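Local coordinates for protein HAD-superfamily hydrolase, subfamily IA, variant 1 (Ehrlichia chaffeensis, PDB 3KZX) that probably hydrolyses 2-phosphoglycolate to glycolate and phosphate, as a phosphatase of the haloacid dehalogenase (HAD) superfamily, at residues A[63-66]-A[67-71]; A[157-161]-A[162-166]; A[188-191]-A[192-196]. One frame throughout, in Å; residues are numbered along the deposited sequence. Where two conformers were deposited one is given.

Interaction 1: A[63-66]-A[67-71]; sequences DSIP and NSTIP
Ile70 reaches back along the chain to Ile65, and its side chain can be followed atom by atom. At CB the chain bends so that CG1 lies beside the backbone N (chi1 -71°). This turns CG1 toward the carbonyl of Pro66, and CG1 to Pro66 O measures 3.6 Å. The next torsion (chi2 -65°) carries CD1 onward to Ile65. There the methyl touches CB and CG2 of Ile65, with Ile70 CD1 to Ile65 CB at 3.6 Å. The two isoleucine side chains cross at a slant. Both segments lie in what is probably the helical cap of this HAD subfamily, where the chain turns into helix 70-78. Pro66 O sits at the centre of this turn. It accepts a hydrogen bond from Thr69 N at 2.9 Å. A second, weak bond comes from Ile70 N to Pro66 O at 3.2 Å. Thr69 adds an apolar touch on the surface. Its methyl CG2 stands 3.9 Å from Ile65 CG2, and the two side chains meet at about a right angle. Ile65 CG2 therefore has Thr69 CG2 and Ile70 CD1 as neighbours. Ile70 is buried and also packs on Ile43 and Leu62. Arg45 hydrogen-bonds both Ile65 O and Asn67 OD1, so one guanidinium group joins the two sides of the turn to helix 45-54.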
loop_
_atom_site.group_PDB
_atom_site.type_symbol
_atom_site.label_atom_id
_atom_site.label_comp_id
_atom_site.label_asym_id
_atom_site.label_seq_id
_atom_site.Cartn_x
_atom_site.Cartn_y
_atom_site.Cartn_z
ATOM N N ASP A 63 19.375 -5.041 18.105
ATOM C CA ASP A 63 18.602 -5.851 19.051
ATOM C C ASP A 63 18.269 -5.083 20.330
ATOM O O ASP A 63 17.241 -5.335 20.934
ATOM C CB ASP A 63 19.330 -7.137 19.433
ATOM C CG ASP A 63 19.312 -8.188 18.332
ATOM O OD1 ASP A 63 18.523 -8.085 17.393
ATOM O OD2 ASP A 63 20.100 -9.137 18.441
ATOM N N SER A 64 19.122 -4.149 20.745
ATOM C CA SER A 64 18.887 -3.363 21.955
ATOM C C SER A 64 18.169 -2.035 21.663
ATOM O O SER A 64 17.842 -1.289 22.560
ATOM C CB SER A 64 20.209 -3.127 22.695
ATOM O OG SER A 64 21.188 -2.488 21.876
ATOM N N ILE A 65 17.896 -1.750 20.402
ATOM C CA ILE A 65 17.253 -0.498 20.083
ATOM C C ILE A 65 15.733 -0.660 20.149
ATOM O O ILE A 65 15.160 -1.520 19.467
ATOM C CB ILE A 65 17.704 0.038 18.732
ATOM C CG1 ILE A 65 19.234 0.247 18.759
ATOM C CG2 ILE A 65 17.050 1.370 18.442
ATOM C CD1 ILE A 65 19.766 0.792 17.493
ATOM N N PRO A 66 15.081 0.163 20.969
ATOM C CA PRO A 66 13.629 0.093 20.995
ATOM C C PRO A 66 13.022 0.191 19.606
ATOM O O PRO A 66 13.467 0.985 18.761
ATOM C CB PRO A 66 13.232 1.294 21.861
ATOM C CG PRO A 66 14.407 1.535 22.732
ATOM C CD PRO A 66 15.593 1.221 21.853
ATOM N N ASN A 67 12.001 -0.628 19.366
ATOM C CA ASN A 67 11.322 -0.650 18.063
ATOM C C ASN A 67 10.958 0.716 17.509
ATOM O O ASN A 67 11.113 0.969 16.336
ATOM C CB ASN A 67 10.050 -1.503 18.166
ATOM C CG ASN A 67 10.304 -2.938 17.821
ATOM O OD1 ASN A 67 10.617 -3.758 18.703
ATOM N ND2 ASN A 67 10.158 -3.274 16.524
ATOM N N SER A 68 10.506 1.609 18.375
ATOM C CA SER A 68 10.037 2.936 17.981
ATOM C C SER A 68 11.173 3.847 17.538
ATOM O O SER A 68 10.950 4.855 16.877
ATOM C CB SER A 68 9.320 3.587 19.165
ATOM O OG SER A 68 8.979 4.929 18.888
ATOM N N THR A 69 12.387 3.507 17.960
ATOM C CA THR A 69 13.584 4.288 17.629
ATOM C C THR A 69 14.293 3.773 16.397
ATOM O O THR A 69 15.070 4.505 15.801
ATOM C CB THR A 69 14.544 4.293 18.836
ATOM O OG1 THR A 69 13.865 4.911 19.923
ATOM C CG2 THR A 69 15.845 5.043 18.542
ATOM N N ILE A 70 14.015 2.520 16.021
ATOM C CA ILE A 70 14.673 1.864 14.889
ATOM C C ILE A 70 14.688 2.729 13.634
ATOM O O ILE A 70 15.746 2.893 13.031
ATOM C CB ILE A 70 14.079 0.457 14.589
ATOM C CG1 ILE A 70 14.459 -0.539 15.679
ATOM C CG2 ILE A 70 14.582 -0.083 13.251
ATOM C CD1 ILE A 70 15.938 -0.798 15.748
ATOM N N PRO A 71 13.534 3.299 13.238
ATOM C CA PRO A 71 13.558 4.089 11.999
ATOM C C PRO A 71 14.501 5.293 12.024
ATOM O O PRO A 71 15.302 5.461 11.087
ATOM C CB PRO A 71 12.101 4.533 11.834
ATOM C CG PRO A 71 11.306 3.546 12.657
ATOM C CD PRO A 71 12.183 3.220 13.811
#

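Interaction 2: A[157-161]-A[162-166]; sequences TIKPS and PEPVL
Thr157 holds OG1 between its backbone N and carbonyl carbon (chi1 58°), while Glu163 sends CG away from its own backbone N (chi1 -177°) and runs out extended. The two side chains meet at about a right angle. Thr157 OG1 donates a short hydrogen bond of 2.6 Å to Glu163 OE1. It reaches this oxygen from above the carboxylate plane. The same hydroxyl also lies against the base of the glutamate, with Thr157 OG1 to Glu163 CB at 3.2 Å. The other carboxylate oxygen, OE2, is bonded to Gly156 N, so both ends of the group are held by the incoming loop. Ser161 comes just before the turn into helix 163-172. Its OG accepts from Glu163 N at 3.0 Å, and the bond is fairly straight, 161° at the hydrogen. This caps the start of the helix with a side-chain oxygen. Pro164 fits its ring against the loop backbone. Its CD is 3.3 Å from Ser161 O, and its CG is 3.9 Å from Lys159 N. The loop is also held by its own backbone, through Ser161 N to Ile158 O at 3.0 Å. A cis peptide precedes Pro160. The side chain of Lys159 leads away from the helix. Its NZ forms salt bridges with Asp189 and Asp31 and a hydrogen bond to Val125 O. A lysine followed by proline, before a helix and paired with such aspartates, is consistent with the third-motif lysine of HAD hydrolases, with Asp31 in the position of the first-motif aspartate of the active site.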
loop_
_atom_site.group_PDB
_atom_site.type_symbol
_atom_site.label_atom_id
_atom_site.label_comp_id
_atom_site.label_asym_id
_atom_site.label_seq_id
_atom_site.Cartn_x
_atom_site.Cartn_y
_atom_site.Cartn_z
ATOM N N THR A 157 1.477 -10.117 -14.842
ATOM C CA THR A 157 2.405 -8.997 -14.666
ATOM C C THR A 157 2.217 -8.339 -13.287
ATOM O O THR A 157 1.374 -8.761 -12.474
ATOM C CB THR A 157 2.261 -7.958 -15.836
ATOM O OG1 THR A 157 0.904 -7.491 -15.884
ATOM C CG2 THR A 157 2.643 -8.599 -17.205
ATOM N N ILE A 158 3.026 -7.340 -13.013
ATOM C CA ILE A 158 2.939 -6.577 -11.748
ATOM C C ILE A 158 2.910 -5.089 -12.101
ATOM O O ILE A 158 3.211 -4.727 -13.231
ATOM C CB ILE A 158 4.134 -6.916 -10.793
ATOM C CG1 ILE A 158 5.479 -6.760 -11.494
ATOM C CG2 ILE A 158 4.014 -8.348 -10.228
ATOM C CD1 ILE A 158 6.735 -6.943 -10.553
ATOM N N LYS A 159 2.559 -4.233 -11.142
ATOM C CA LYS A 159 2.601 -2.783 -11.345
ATOM C C LYS A 159 4.046 -2.468 -11.654
ATOM O O LYS A 159 4.948 -3.117 -11.088
ATOM C CB LYS A 159 2.111 -2.039 -10.087
ATOM C CG LYS A 159 0.626 -2.342 -9.728
ATOM C CD LYS A 159 0.222 -1.693 -8.386
ATOM C CE LYS A 159 1.015 -2.250 -7.195
ATOM N NZ LYS A 159 0.669 -1.540 -5.916
ATOM N N PRO A 160 4.287 -1.512 -12.570
ATOM C CA PRO A 160 3.362 -0.499 -13.134
ATOM C C PRO A 160 2.474 -0.931 -14.319
ATOM O O PRO A 160 1.779 -0.086 -14.890
ATOM C CB PRO A 160 4.306 0.594 -13.598
ATOM C CG PRO A 160 5.516 -0.156 -13.999
ATOM C CD PRO A 160 5.668 -1.275 -13.017
ATOM N N SER A 161 2.480 -2.206 -14.673
ATOM C CA SER A 161 1.544 -2.682 -15.684
ATOM C C SER A 161 0.144 -2.350 -15.191
ATOM O O SER A 161 -0.122 -2.455 -13.986
ATOM C CB SER A 161 1.604 -4.205 -15.874
ATOM O OG SER A 161 0.507 -4.649 -16.684
ATOM N N PRO A 162 -0.758 -2.008 -16.117
ATOM C CA PRO A 162 -2.166 -1.840 -15.770
ATOM C C PRO A 162 -2.916 -3.139 -15.469
ATOM O O PRO A 162 -3.987 -3.097 -14.836
ATOM C CB PRO A 162 -2.745 -1.157 -17.005
ATOM C CG PRO A 162 -1.939 -1.707 -18.115
ATOM C CD PRO A 162 -0.526 -1.732 -17.547
ATOM N N GLU A 163 -2.370 -4.269 -15.906
ATOM C CA GLU A 163 -3.063 -5.551 -15.809
ATOM C C GLU A 163 -3.616 -5.905 -14.415
ATOM O O GLU A 163 -4.761 -6.362 -14.319
ATOM C CB GLU A 163 -2.170 -6.705 -16.325
ATOM C CG GLU A 163 -2.862 -8.094 -16.311
ATOM C CD GLU A 163 -1.936 -9.288 -16.716
ATOM O OE1 GLU A 163 -0.776 -9.111 -17.091
ATOM O OE2 GLU A 163 -2.401 -10.411 -16.605
ATOM N N PRO A 164 -2.830 -5.708 -13.331
ATOM C CA PRO A 164 -3.371 -6.013 -12.001
ATOM C C PRO A 164 -4.559 -5.144 -11.591
ATOM O O PRO A 164 -5.464 -5.629 -10.874
ATOM C CB PRO A 164 -2.188 -5.739 -11.055
ATOM C CG PRO A 164 -1.001 -5.733 -11.869
ATOM C CD PRO A 164 -1.393 -5.387 -13.265
ATOM N N VAL A 165 -4.559 -3.882 -12.028
ATOM C CA VAL A 165 -5.671 -2.980 -11.778
ATOM C C VAL A 165 -6.890 -3.440 -12.559
ATOM O O VAL A 165 -7.991 -3.471 -12.020
ATOM C CB VAL A 165 -5.333 -1.513 -12.144
ATOM C CG1 VAL A 165 -6.590 -0.650 -12.128
ATOM C CG2 VAL A 165 -4.231 -0.969 -11.172
ATOM N N LEU A 166 -6.695 -3.759 -13.832
ATOM C CA LEU A 166 -7.776 -4.190 -14.670
ATOM C C LEU A 166 -8.354 -5.520 -14.157
ATOM O O LEU A 166 -9.549 -5.757 -14.290
ATOM C CB LEU A 166 -7.345 -4.283 -16.139
ATOM C CG LEU A 166 -6.979 -2.946 -16.821
ATOM C CD1 LEU A 166 -6.487 -3.132 -18.271
ATOM C CD2 LEU A 166 -8.179 -2.033 -16.729
#

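Interaction 3: A[188-191]-A[192-196]; sequences SDIQ and SAIEA
Ile190 and Ile194 lie side by side and point the same way, one helical turn apart. Their methyls meet through Ile190 CG2 and Ile194 CD1 at 4.0 Å. They belong to helix 187-195, the crossover helix of a beta-alpha-beta unit between parallel strands 180-184 and 199-203 of the Rossmann-like HAD core. Both isoleucines pack on Pro200 of the second strand. CG1 of Ile194 sits beside its backbone N (chi1 -66°), and this lays it over the preceding turn, 3.3 Å from Ile190 O. On another face, the chains of Gln191 and Glu195 slant past each other in the given conformer. Glu195 has a second conformer, so the fit of their ends is doubtful. Ser192 is buried and faces the loop before helix 163-172, where its OG is hydrogen-bonded to Ser161 O. Its CB rests 3.2 Å from Ser188 O. Ala193 is small and packs on Phe182 and Pro200. Regular i to i+4 backbone bonds carry these side chains, among them Ser192 N to Ser188 O at 2.9 Å. Further along, Glu195 N bonds to Gln191 O at 2.9 Å, with 166° at the hydrogen.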
loop_
_atom_site.group_PDB
_atom_site.type_symbol
_atom_site.label_atom_id
_atom_site.label_comp_id
_atom_site.label_asym_id
_atom_site.label_seq_id
_atom_site.Cartn_x
_atom_site.Cartn_y
_atom_site.Cartn_z
ATOM N N SER A 188 4.892 3.615 -9.420
ATOM C CA SER A 188 4.310 2.478 -10.102
ATOM C C SER A 188 2.781 2.427 -9.895
ATOM O O SER A 188 2.055 2.025 -10.801
ATOM C CB SER A 188 4.993 1.127 -9.750
ATOM O OG SER A 188 4.871 0.796 -8.396
ATOM N N ASP A 189 2.292 2.817 -8.718
ATOM C CA ASP A 189 0.845 2.857 -8.509
ATOM C C ASP A 189 0.192 3.890 -9.431
ATOM O O ASP A 189 -0.822 3.619 -10.060
ATOM C CB ASP A 189 0.485 3.205 -7.057
ATOM C CG ASP A 189 0.821 2.105 -6.104
ATOM O OD1 ASP A 189 0.903 0.934 -6.544
ATOM O OD2 ASP A 189 0.987 2.382 -4.892
ATOM N N ILE A 190 0.787 5.067 -9.483
ATOM C CA ILE A 190 0.291 6.157 -10.320
ATOM C C ILE A 190 0.288 5.759 -11.777
ATOM O O ILE A 190 -0.703 5.946 -12.466
ATOM C CB ILE A 190 1.118 7.441 -10.082
ATOM C CG1 ILE A 190 0.879 7.969 -8.665
ATOM C CG2 ILE A 190 0.807 8.512 -11.112
ATOM C CD1 ILE A 190 1.865 9.007 -8.261
ATOM N N GLN A 191 1.394 5.196 -12.249
ATOM C CA GLN A 191 1.507 4.791 -13.649
ATOM C C GLN A 191 0.489 3.663 -13.989
ATOM O O GLN A 191 -0.170 3.694 -15.029
ATOM C CB GLN A 191 2.961 4.353 -13.881
ATOM C CG GLN A 191 3.258 3.746 -15.229
ATOM C CD GLN A 191 3.491 4.767 -16.306
ATOM O OE1 GLN A 191 3.446 4.433 -17.488
ATOM N NE2 GLN A 191 3.746 6.007 -15.917
ATOM N N SER A 192 0.349 2.674 -13.111
ATOM C CA SER A 192 -0.597 1.588 -13.328
ATOM C C SER A 192 -2.015 2.165 -13.461
ATOM O O SER A 192 -2.790 1.800 -14.378
ATOM C CB SER A 192 -0.467 0.598 -12.167
ATOM O OG SER A 192 -1.352 -0.494 -12.260
ATOM N N ALA A 193 -2.349 3.090 -12.571
ATOM C CA ALA A 193 -3.672 3.717 -12.595
ATOM C C ALA A 193 -3.932 4.410 -13.926
ATOM O O ALA A 193 -4.969 4.181 -14.562
ATOM C CB ALA A 193 -3.774 4.734 -11.478
ATOM N N ILE A 194 -2.976 5.252 -14.342
ATOM C CA ILE A 194 -3.080 6.010 -15.608
ATOM C C ILE A 194 -3.181 5.083 -16.811
ATOM O O ILE A 194 -4.072 5.272 -17.655
ATOM C CB ILE A 194 -1.906 6.986 -15.762
ATOM C CG1 ILE A 194 -1.964 8.087 -14.705
ATOM C CG2 ILE A 194 -1.867 7.656 -17.160
ATOM C CD1 ILE A 194 -0.750 9.019 -14.770
ATOM N N GLU A 195 -2.333 4.041 -16.863
ATOM C CA GLU A 195 -2.312 3.074 -17.980
ATOM C C GLU A 195 -3.633 2.285 -18.015
ATOM O O GLU A 195 -4.078 1.829 -19.068
ATOM C CB GLU A 195 -1.108 2.101 -17.868
ATOM C CG GLU A 195 0.325 2.709 -18.225
ATOM C CD GLU A 195 1.438 1.652 -18.443
ATOM O OE1 GLU A 195 2.567 1.790 -17.870
ATOM O OE2 GLU A 195 1.195 0.683 -19.192
ATOM N N ALA A 196 -4.254 2.122 -16.849
ATOM C CA ALA A 196 -5.547 1.441 -16.734
ATOM C C ALA A 196 -6.770 2.320 -17.002
ATOM O O ALA A 196 -7.872 1.811 -17.004
ATOM C CB ALA A 196 -5.704 0.801 -15.351
#

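From the N terminus, interaction 1 comes first, at the turn between helix 45-54 and helix 70-78 in the probable cap. Interaction 2 follows where the loop after strand 148-152 enters helix 163-172. Interaction 3 lies within helix 187-195, after strand 180-184. Interactions 1 and 2 each close the turn from a loop into a helix; interaction 3 closes no loop, being one stretch of helix. The three follow in series, so none nest or cross. Interaction 1 stands apart, on the other side of the chain's centre, its nearest atoms about 20 Å from interaction 3. Interactions 2 and 3 touch, with centres about 8 Å apart. Together they join the loop before helix 163-172 to helix 187-195, beside the parallel sheet.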